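Local structure of endo-beta-1,2-glucanase (Talaromyces funiculosus, 6IMV) at residues G298-T306 with P341-N349; G360-P368 with T374-T382. The protein probably hydrolyses internal beta-1,2-glucosidic linkages of beta-1,2-glucans, as an endo-acting fungal glycoside hydrolase that is seen here with sophorose bound. All coordinates share one frame; numbering follows the deposited sequence.

Contact 1: G298-T306 with P341-N349; sequences GYWFSSHET and PGMFASINN. With NAG (2-acetamido-2-deoxy-beta-D-glucopyranose), chain C; GLC (alpha-D-glucopyranose), chain D; BGC (beta-D-glucopyranose), chain I.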
loop_
_atom_site.group_PDB
_atom_site.type_symbol
_atom_site.label_atom_id
_atom_site.label_comp_id
_atom_site.label_asym_id
_atom_site.label_seq_id
_atom_site.Cartn_x
_atom_site.Cartn_y
_atom_site.Cartn_z
ATOM N N GLY A 298 -14.894 6.859 -5.457
ATOM C CA GLY A 298 -13.799 6.833 -4.505
ATOM C C GLY A 298 -14.111 7.628 -3.246
ATOM O O GLY A 298 -15.146 8.283 -3.134
ATOM N N TYR A 299 -13.202 7.562 -2.271
ATOM C CA TYR A 299 -13.284 8.445 -1.130
ATOM C C TYR A 299 -12.791 9.825 -1.586
ATOM O O TYR A 299 -13.575 10.794 -1.626
ATOM C CB TYR A 299 -12.553 7.859 0.082
ATOM C CG TYR A 299 -12.905 8.546 1.375
ATOM C CD1 TYR A 299 -14.184 8.458 1.903
ATOM C CD2 TYR A 299 -11.978 9.324 2.046
ATOM C CE1 TYR A 299 -14.527 9.105 3.080
ATOM C CE2 TYR A 299 -12.299 9.968 3.231
ATOM C CZ TYR A 299 -13.579 9.864 3.745
ATOM O OH TYR A 299 -13.886 10.509 4.903
ATOM N N TRP A 300 -11.512 9.892 -1.976
ATOM C CA TRP A 300 -10.959 11.007 -2.766
ATOM C C TRP A 300 -10.716 10.582 -4.217
ATOM O O TRP A 300 -10.485 11.436 -5.057
ATOM C CB TRP A 300 -9.647 11.513 -2.160
ATOM C CG TRP A 300 -9.781 11.985 -0.751
ATOM C CD1 TRP A 300 -10.398 13.120 -0.322
ATOM C CD2 TRP A 300 -9.274 11.325 0.423
ATOM N NE1 TRP A 300 -10.338 13.193 1.044
ATOM C CE2 TRP A 300 -9.632 12.125 1.527
ATOM C CE3 TRP A 300 -8.558 10.141 0.647
ATOM C CZ2 TRP A 300 -9.294 11.785 2.833
ATOM C CZ3 TRP A 300 -8.226 9.801 1.938
ATOM C CH2 TRP A 300 -8.599 10.608 3.014
ATOM N N PHE A 301 -10.738 9.271 -4.475
ATOM C CA PHE A 301 -10.180 8.633 -5.685
ATOM C C PHE A 301 -8.657 8.834 -5.728
ATOM O O PHE A 301 -8.064 8.932 -6.804
ATOM C CB PHE A 301 -10.865 9.127 -6.965
ATOM C CG PHE A 301 -11.025 8.058 -8.018
ATOM C CD1 PHE A 301 -12.133 7.220 -8.004
ATOM C CD2 PHE A 301 -10.054 7.858 -8.993
ATOM C CE1 PHE A 301 -12.280 6.219 -8.954
ATOM C CE2 PHE A 301 -10.206 6.862 -9.946
ATOM C CZ PHE A 301 -11.318 6.044 -9.923
ATOM N N SER A 302 -8.040 8.898 -4.540
ATOM C CA SER A 302 -6.621 8.669 -4.362
ATOM C C SER A 302 -6.303 7.226 -4.766
ATOM O O SER A 302 -7.072 6.306 -4.418
ATOM C CB SER A 302 -6.214 8.923 -2.931
ATOM O OG SER A 302 -4.925 8.389 -2.661
ATOM N N SER A 303 -5.165 7.034 -5.448
ATOM C CA SER A 303 -4.731 5.715 -5.896
ATOM C C SER A 303 -4.665 4.728 -4.719
ATOM O O SER A 303 -4.945 3.545 -4.897
ATOM C CB SER A 303 -3.403 5.790 -6.618
ATOM O OG SER A 303 -3.509 6.587 -7.783
ATOM N N HIS A 304 -4.290 5.211 -3.525
ATOM C CA HIS A 304 -4.054 4.326 -2.366
ATOM C C HIS A 304 -5.321 3.541 -2.009
ATOM O O HIS A 304 -5.216 2.453 -1.456
ATOM C CB HIS A 304 -3.509 5.099 -1.151
ATOM C CG HIS A 304 -4.567 5.711 -0.298
ATOM N ND1 HIS A 304 -5.195 6.898 -0.631
ATOM C CD2 HIS A 304 -5.121 5.308 0.863
ATOM C CE1 HIS A 304 -6.098 7.193 0.287
ATOM N NE2 HIS A 304 -6.067 6.238 1.212
ATOM N N GLU A 305 -6.501 4.086 -2.347
ATOM C CA GLU A 305 -7.797 3.475 -2.000
ATOM C C GLU A 305 -7.980 2.099 -2.667
ATOM O O GLU A 305 -8.851 1.338 -2.254
ATOM C CB GLU A 305 -8.951 4.410 -2.384
ATOM C CG GLU A 305 -8.950 5.716 -1.618
ATOM C CD GLU A 305 -9.778 6.834 -2.247
ATOM O OE1 GLU A 305 -10.664 6.536 -3.072
ATOM O OE2 GLU A 305 -9.509 8.010 -1.930
ATOM N N THR A 306 -7.148 1.786 -3.674
ATOM C CA THR A 306 -7.239 0.576 -4.495
ATOM C C THR A 306 -6.337 -0.549 -3.950
ATOM O O THR A 306 -6.306 -1.638 -4.505
ATOM C CB THR A 306 -6.915 0.946 -5.951
ATOM O OG1 THR A 306 -7.921 1.863 -6.387
ATOM C CG2 THR A 306 -6.867 -0.234 -6.893
ATOM N N PRO A 341 0.972 16.833 -15.141
ATOM C CA PRO A 341 2.065 15.947 -15.554
ATOM C C PRO A 341 2.325 14.772 -14.599
ATOM O O PRO A 341 3.441 14.262 -14.514
ATOM C CB PRO A 341 3.249 16.930 -15.604
ATOM C CG PRO A 341 2.970 17.887 -14.488
ATOM C CD PRO A 341 1.466 18.077 -14.526
ATOM N N GLY A 342 1.268 14.320 -13.926
ATOM C CA GLY A 342 1.314 13.218 -13.000
ATOM C C GLY A 342 -0.090 12.844 -12.579
ATOM O O GLY A 342 -1.073 13.347 -13.156
ATOM N N MET A 343 -0.190 11.967 -11.573
ATOM C CA MET A 343 -1.475 11.609 -11.017
ATOM C C MET A 343 -1.421 11.743 -9.484
ATOM O O MET A 343 -0.356 11.979 -8.915
ATOM C CB MET A 343 -1.871 10.199 -11.464
ATOM C CG MET A 343 -2.010 10.076 -12.958
ATOM S SD MET A 343 -2.622 8.462 -13.521
ATOM C CE MET A 343 -1.185 7.423 -13.245
ATOM N N PHE A 344 -2.585 11.602 -8.839
ATOM C CA PHE A 344 -2.816 12.038 -7.466
ATOM C C PHE A 344 -3.069 10.860 -6.510
ATOM O O PHE A 344 -3.796 9.913 -6.826
ATOM C CB PHE A 344 -4.025 12.975 -7.427
ATOM C CG PHE A 344 -3.802 14.300 -8.108
ATOM C CD1 PHE A 344 -2.949 15.238 -7.554
ATOM C CD2 PHE A 344 -4.453 14.608 -9.295
ATOM C CE1 PHE A 344 -2.749 16.463 -8.176
ATOM C CE2 PHE A 344 -4.256 15.832 -9.914
ATOM C CZ PHE A 344 -3.403 16.758 -9.350
ATOM N N ALA A 345 -2.482 10.973 -5.313
ATOM C CA ALA A 345 -2.727 10.075 -4.201
ATOM C C ALA A 345 -2.340 10.777 -2.892
ATOM O O ALA A 345 -1.521 11.705 -2.894
ATOM C CB ALA A 345 -1.950 8.791 -4.394
ATOM N N SER A 346 -2.948 10.345 -1.786
ATOM C CA SER A 346 -2.579 10.815 -0.462
ATOM C C SER A 346 -1.052 10.735 -0.315
ATOM O O SER A 346 -0.433 9.702 -0.635
ATOM C CB SER A 346 -3.274 10.017 0.620
ATOM O OG SER A 346 -4.679 9.969 0.412
ATOM N N ILE A 347 -0.442 11.823 0.162
ATOM C CA ILE A 347 1.013 11.990 0.068
ATOM C C ILE A 347 1.477 13.106 1.015
ATOM O O ILE A 347 0.715 14.031 1.341
ATOM C CB ILE A 347 1.406 12.292 -1.397
ATOM C CG1 ILE A 347 2.898 12.105 -1.649
ATOM C CG2 ILE A 347 0.951 13.686 -1.830
ATOM C CD1 ILE A 347 3.349 10.670 -1.589
ATOM N N ASN A 348 2.744 13.015 1.436
ATOM C CA ASN A 348 3.420 14.092 2.143
ATOM C C ASN A 348 3.588 15.288 1.204
ATOM O O ASN A 348 3.843 15.137 0.003
ATOM C CB ASN A 348 4.769 13.657 2.720
ATOM C CG ASN A 348 4.597 12.836 3.978
ATOM O OD1 ASN A 348 4.341 13.388 5.048
ATOM N ND2 ASN A 348 4.681 11.524 3.849
ATOM N N ASN A 349 3.441 16.474 1.800
ATOM C CA ASN A 349 3.608 17.755 1.150
ATOM C C ASN A 349 5.103 18.033 0.981
ATOM O O ASN A 349 5.953 17.269 1.475
ATOM C CB ASN A 349 2.932 18.852 1.976
ATOM C CG ASN A 349 2.456 20.045 1.172
ATOM O OD1 ASN A 349 2.786 20.194 -0.008
ATOM N ND2 ASN A 349 1.676 20.894 1.823
HETATM C C1 NAG C . 1.117 22.085 1.239
HETATM C C2 NAG C . 0.018 22.598 2.148
HETATM C C3 NAG C . -0.639 23.799 1.483
HETATM C C4 NAG C . 0.391 24.883 1.242
HETATM C C5 NAG C . 1.595 24.321 0.498
HETATM C C6 NAG C . 2.726 25.347 0.474
HETATM C C7 NAG C . -0.900 20.732 3.451
HETATM C C8 NAG C . -2.075 19.810 3.606
HETATM N N2 NAG C . -0.965 21.567 2.421
HETATM O O3 NAG C . -1.683 24.294 2.303
HETATM O O4 NAG C . -0.229 25.893 0.431
HETATM O O5 NAG C . 2.090 23.115 1.093
HETATM O O6 NAG C . 3.779 24.824 -0.327
HETATM O O7 NAG C . 0.047 20.711 4.219
HETATM C C1 GLC D . -9.400 6.889 6.204
HETATM C C2 GLC D . -8.228 5.962 5.965
HETATM C C3 GLC D . -7.875 5.909 4.490
HETATM C C4 GLC D . -9.082 5.441 3.697
HETATM C C5 GLC D . -10.254 6.383 3.976
HETATM C C6 GLC D . -11.539 5.880 3.323
HETATM O O1 GLC D . -8.928 8.217 5.896
HETATM O O2 GLC D . -7.104 6.485 6.690
HETATM O O3 GLC D . -6.784 5.024 4.243
HETATM O O4 GLC D . -8.752 5.375 2.304
HETATM O O5 GLC D . -10.491 6.493 5.385
HETATM O O6 GLC D . -11.911 4.602 3.848
HETATM C C2 BGC I . 1.530 10.259 8.337
HETATM C C3 BGC I . 2.917 10.532 7.729
HETATM C C4 BGC I . 3.398 9.372 6.834
HETATM C C5 BGC I . 2.277 8.956 5.869
HETATM C C6 BGC I . 2.648 7.757 4.992
HETATM C C1 BGC I . 0.552 9.810 7.260
HETATM O O1 BGC I . -0.751 9.502 7.763
HETATM O O2 BGC I . 1.036 11.460 8.904
HETATM O O3 BGC I . 3.878 10.777 8.757
HETATM O O4 BGC I . 4.590 9.725 6.103
HETATM O O5 BGC I . 1.084 8.659 6.605
HETATM O O6 BGC I . 2.825 6.612 5.822
HETATM O O HOH W 1 -5.874 9.303 -8.404
#
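Ser302 OG accepts a hydrogen bond from Ser346 N in a nearly straight line (2.9 Å, 161°) and lies against Ala345 CA. With OG anti to its own backbone N (chi1 165°), the same oxygen also reaches the edge of the His304 imidazole, lying in the ring plane 2.5 Å from ND1. Ser346 OG, which is hydrogen-bonded to Ser363 O, approaches that ring obliquely, 3.1 Å from CE1, and Trp300 sets CE3 against the ring edge while CG of Glu305 lies over one face. Gripped in this way, the imidazole directs NE2 to O4 of the glucose GLC (3.0 Å), probably a unit of the bound sophorose. Replacing His304 with an alanine would probably leave both Ser302 OG and GLC O4 without their imidazole partner. The glucose also packs its C6 over one face of Tyr299, 3.6 Å above the ring plane. Nearer Phe344, a water donates to both Phe301 O and Phe344 O, and Ser303 N makes a weak bond to Phe344 O. The extended side chain of Glu305 brings its carboxylate to Tyr299 N and Trp300 N, fixing the loop. The contact thus joins the loop after strand 290-296 to the segment leading into strand 347-352, with Arg331 of helix 318-337 behind Phe301 and Ser303, and strand 380-381 beside Phe344.

Contact 2: G360-P368 with T374-T382; sequences GYISNAGIP and TIQELDVIT. With NAG (2-acetamido-2-deoxy-beta-D-glucopyranose), chain C; BGC (beta-D-glucopyranose), chain I.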
loop_
_atom_site.group_PDB
_atom_site.type_symbol
_atom_site.label_atom_id
_atom_site.label_comp_id
_atom_site.label_asym_id
_atom_site.label_seq_id
_atom_site.Cartn_x
_atom_site.Cartn_y
_atom_site.Cartn_z
ATOM N N GLY A 360 3.435 19.307 5.748
ATOM C CA GLY A 360 2.218 18.635 6.183
ATOM C C GLY A 360 1.949 17.391 5.356
ATOM O O GLY A 360 2.743 17.037 4.494
ATOM N N TYR A 361 0.835 16.714 5.657
ATOM C CA TYR A 361 0.378 15.575 4.871
ATOM C C TYR A 361 -0.910 15.933 4.115
ATOM O O TYR A 361 -1.852 16.452 4.700
ATOM C CB TYR A 361 0.170 14.357 5.766
ATOM C CG TYR A 361 -0.118 13.100 4.990
ATOM C CD1 TYR A 361 0.907 12.373 4.415
ATOM C CD2 TYR A 361 -1.414 12.656 4.802
ATOM C CE1 TYR A 361 0.663 11.224 3.689
ATOM C CE2 TYR A 361 -1.681 11.506 4.079
ATOM C CZ TYR A 361 -0.637 10.788 3.520
ATOM O OH TYR A 361 -0.886 9.649 2.820
ATOM N N ILE A 362 -0.929 15.636 2.813
ATOM C CA ILE A 362 -2.094 15.877 1.948
ATOM C C ILE A 362 -2.845 14.559 1.755
ATOM O O ILE A 362 -2.445 13.744 0.921
ATOM C CB ILE A 362 -1.685 16.469 0.580
ATOM C CG1 ILE A 362 -0.774 17.693 0.705
ATOM C CG2 ILE A 362 -2.921 16.777 -0.250
ATOM C CD1 ILE A 362 0.030 17.983 -0.548
ATOM N N SER A 363 -3.933 14.379 2.514
ATOM C CA SER A 363 -4.820 13.218 2.410
ATOM C C SER A 363 -5.676 13.301 1.148
ATOM O O SER A 363 -5.891 12.293 0.463
ATOM C CB SER A 363 -5.732 13.112 3.609
ATOM O OG SER A 363 -4.993 12.780 4.771
ATOM N N ASN A 364 -6.204 14.503 0.903
ATOM C CA ASN A 364 -7.336 14.726 0.019
ATOM C C ASN A 364 -6.838 15.070 -1.393
ATOM O O ASN A 364 -7.180 16.114 -1.941
ATOM C CB ASN A 364 -8.268 15.794 0.596
ATOM C CG ASN A 364 -7.589 17.128 0.834
ATOM O OD1 ASN A 364 -6.392 17.187 1.074
ATOM N ND2 ASN A 364 -8.349 18.208 0.768
ATOM N N ALA A 365 -6.067 14.153 -1.992
ATOM C CA ALA A 365 -5.561 14.307 -3.353
ATOM C C ALA A 365 -6.037 13.136 -4.213
ATOM O O ALA A 365 -5.634 11.984 -4.010
ATOM C CB ALA A 365 -4.060 14.411 -3.350
ATOM N N GLY A 366 -6.897 13.449 -5.184
ATOM C CA GLY A 366 -7.464 12.460 -6.080
ATOM C C GLY A 366 -8.189 13.108 -7.249
ATOM O O GLY A 366 -7.634 13.971 -7.922
ATOM N N ILE A 367 -9.431 12.669 -7.474
ATOM C CA ILE A 367 -10.253 13.095 -8.608
ATOM C C ILE A 367 -11.636 13.432 -8.064
ATOM O O ILE A 367 -12.466 12.545 -7.869
ATOM C CB ILE A 367 -10.299 12.021 -9.711
ATOM C CG1 ILE A 367 -8.888 11.580 -10.114
ATOM C CG2 ILE A 367 -11.116 12.512 -10.903
ATOM C CD1 ILE A 367 -8.845 10.687 -11.324
ATOM N N PRO A 368 -11.886 14.721 -7.756
ATOM C CA PRO A 368 -13.070 15.126 -7.002
ATOM C C PRO A 368 -14.425 14.754 -7.618
ATOM O O PRO A 368 -15.343 14.460 -6.880
ATOM C CB PRO A 368 -12.992 16.663 -6.890
ATOM C CG PRO A 368 -11.681 17.089 -7.530
ATOM C CD PRO A 368 -10.990 15.844 -8.053
ATOM N N THR A 374 -15.155 15.967 -2.070
ATOM C CA THR A 374 -14.874 16.822 -3.224
ATOM C C THR A 374 -13.949 17.990 -2.870
ATOM O O THR A 374 -13.457 18.663 -3.774
ATOM C CB THR A 374 -16.177 17.332 -3.850
ATOM O OG1 THR A 374 -16.839 18.103 -2.843
ATOM C CG2 THR A 374 -17.038 16.190 -4.348
ATOM N N ILE A 375 -13.719 18.254 -1.581
ATOM C CA ILE A 375 -12.746 19.282 -1.184
ATOM C C ILE A 375 -11.349 18.649 -1.218
ATOM O O ILE A 375 -11.014 17.854 -0.356
ATOM C CB ILE A 375 -13.064 19.878 0.203
ATOM C CG1 ILE A 375 -14.464 20.500 0.248
ATOM C CG2 ILE A 375 -11.986 20.880 0.601
ATOM C CD1 ILE A 375 -14.958 20.828 1.646
ATOM N N GLN A 376 -10.548 19.036 -2.211
ATOM C CA GLN A 376 -9.301 18.344 -2.530
ATOM C C GLN A 376 -8.187 19.361 -2.797
ATOM O O GLN A 376 -8.435 20.446 -3.312
ATOM C CB GLN A 376 -9.491 17.414 -3.730
ATOM C CG GLN A 376 -10.453 16.272 -3.443
ATOM C CD GLN A 376 -10.243 15.052 -4.316
ATOM O OE1 GLN A 376 -9.301 14.976 -5.103
ATOM N NE2 GLN A 376 -11.155 14.095 -4.204
ATOM N N GLU A 377 -6.967 18.979 -2.413
ATOM C CA GLU A 377 -5.743 19.682 -2.750
ATOM C C GLU A 377 -5.061 18.913 -3.887
ATOM O O GLU A 377 -4.710 17.731 -3.712
ATOM C CB GLU A 377 -4.826 19.796 -1.527
ATOM C CG GLU A 377 -3.569 20.602 -1.818
ATOM C CD GLU A 377 -2.620 20.834 -0.657
ATOM O OE1 GLU A 377 -3.064 20.721 0.492
ATOM O OE2 GLU A 377 -1.422 21.122 -0.918
ATOM N N LEU A 378 -4.868 19.597 -5.024
ATOM C CA LEU A 378 -4.374 19.003 -6.265
ATOM C C LEU A 378 -3.111 19.719 -6.766
ATOM O O LEU A 378 -2.828 19.724 -7.965
ATOM C CB LEU A 378 -5.492 19.099 -7.306
ATOM C CG LEU A 378 -6.798 18.401 -6.938
ATOM C CD1 LEU A 378 -7.834 18.592 -8.039
ATOM C CD2 LEU A 378 -6.554 16.924 -6.664
ATOM N N ASP A 379 -2.320 20.293 -5.858
ATOM C CA ASP A 379 -1.107 20.995 -6.280
ATOM C C ASP A 379 0.117 20.062 -6.237
ATOM O O ASP A 379 1.153 20.419 -6.775
ATOM C CB ASP A 379 -0.892 22.282 -5.479
ATOM C CG ASP A 379 -0.777 22.085 -3.982
ATOM O OD1 ASP A 379 -1.087 20.997 -3.490
ATOM O OD2 ASP A 379 -0.364 23.033 -3.326
ATOM N N VAL A 380 -0.016 18.876 -5.622
ATOM C CA VAL A 380 1.098 17.941 -5.430
ATOM C C VAL A 380 0.740 16.569 -6.024
ATOM O O VAL A 380 -0.316 16.000 -5.714
ATOM C CB VAL A 380 1.458 17.835 -3.934
ATOM C CG1 VAL A 380 2.462 16.714 -3.654
ATOM C CG2 VAL A 380 1.956 19.174 -3.396
ATOM N N ILE A 381 1.677 16.031 -6.821
ATOM C CA ILE A 381 1.571 14.743 -7.513
ATOM C C ILE A 381 2.672 13.810 -6.986
ATOM O O ILE A 381 3.687 14.263 -6.437
ATOM C CB ILE A 381 1.672 14.919 -9.042
ATOM C CG1 ILE A 381 2.915 15.719 -9.445
ATOM C CG2 ILE A 381 0.388 15.523 -9.596
ATOM C CD1 ILE A 381 3.140 15.823 -10.932
ATOM N N THR A 382 2.470 12.501 -7.172
ATOM C CA THR A 382 3.390 11.498 -6.634
ATOM C C THR A 382 3.506 10.305 -7.580
ATOM O O THR A 382 2.512 9.831 -8.126
ATOM C CB THR A 382 2.975 11.050 -5.228
ATOM O OG1 THR A 382 3.867 10.025 -4.783
ATOM C CG2 THR A 382 1.553 10.533 -5.163
HETATM C C1 NAG C . 1.117 22.085 1.239
HETATM C C2 NAG C . 0.018 22.598 2.148
HETATM C C3 NAG C . -0.639 23.799 1.483
HETATM C C4 NAG C . 0.391 24.883 1.242
HETATM C C5 NAG C . 1.595 24.321 0.498
HETATM C C6 NAG C . 2.726 25.347 0.474
HETATM C C7 NAG C . -0.900 20.732 3.451
HETATM C C8 NAG C . -2.075 19.810 3.606
HETATM N N2 NAG C . -0.965 21.567 2.421
HETATM O O3 NAG C . -1.683 24.294 2.303
HETATM O O4 NAG C . -0.229 25.893 0.431
HETATM O O5 NAG C . 2.090 23.115 1.093
HETATM O O6 NAG C . 3.779 24.824 -0.327
HETATM O O7 NAG C . 0.047 20.711 4.219
HETATM C C2 BGC I . 1.530 10.259 8.337
HETATM C C3 BGC I . 2.917 10.532 7.729
HETATM C C4 BGC I . 3.398 9.372 6.834
HETATM C C5 BGC I . 2.277 8.956 5.869
HETATM C C6 BGC I . 2.648 7.757 4.992
HETATM C C1 BGC I . 0.552 9.810 7.260
HETATM O O1 BGC I . -0.751 9.502 7.763
HETATM O O2 BGC I . 1.036 11.460 8.904
HETATM O O3 BGC I . 3.878 10.777 8.757
HETATM O O4 BGC I . 4.590 9.725 6.103
HETATM O O5 BGC I . 1.084 8.659 6.605
HETATM O O6 BGC I . 2.825 6.612 5.822
#
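Asn364 bonds to the facing segment with both its side chain and its backbone. Its ND2 donates to Ile375 O (2.9 Å, 163°); the acceptor lies close to the amide plane of Asn364, whereas the donor sits above the carbonyl plane of Ile375. Asn364 O in turn receives Glu377 N at 2.9 Å. Chi1 of 58° places the amide between the backbone N and the carbonyl carbon, swinging it over to Ile375. Gln376 extends back across Pro368: its OE1 takes a weak bond from Gly366 N, and its NE2 is satisfied by Trp300 O and Gln373 O. Asn364 is the centre of an inverse gamma turn, closed by a weak Ala365 N to Ser363 O bond, with which the chain leaves strand 357-362 of the two-stranded antiparallel sheet. At the end of the turn, Ala365 CA makes a CH···O contact with Glu377 O. Glu377 is fully stretched, crossing Ile362 at about a right angle, and its OE1 accepts a hydrogen bond from N2 of the NAG linked to Asn349 (3.0 Å). Its other oxygen, OE2, lies 2.6 Å from Asp379 OD1, so one of the two acids probably carries a proton; Asp379 OD2 is salt-bridged to Arg421. Next to the carboxylate of Glu377, Ile362 CD1 packs on Val380 CG2 at 3.6 Å. On strand 357-362, Tyr361 offers a ring face to the glucose BGC, whose C1 stands over the ring centre.

In the fold
Contact 1 is the more buried of the two, and although it covers less area it combines serine hydroxyls, an imidazole and a water next to bound sugar. Contact 2 lies farther out, about 17 Å from the chain centre against 12 Å (measured from the centre of each contact), and relies on amides, backbone carbonyls and two close carboxylates beside an attached glycan. Both reach the two-stranded antiparallel sheet, and they meet directly: Ser346 OG is probably hydrogen-bonded to Ser363 O (2.6 Å), and Ile347 O to Ile362 N (2.7 Å). A glucose BGC is touched by Asn348 of contact 1, which donates to its O4, and by the Tyr361 ring of contact 2; the glycan on Asn349 is shared by both.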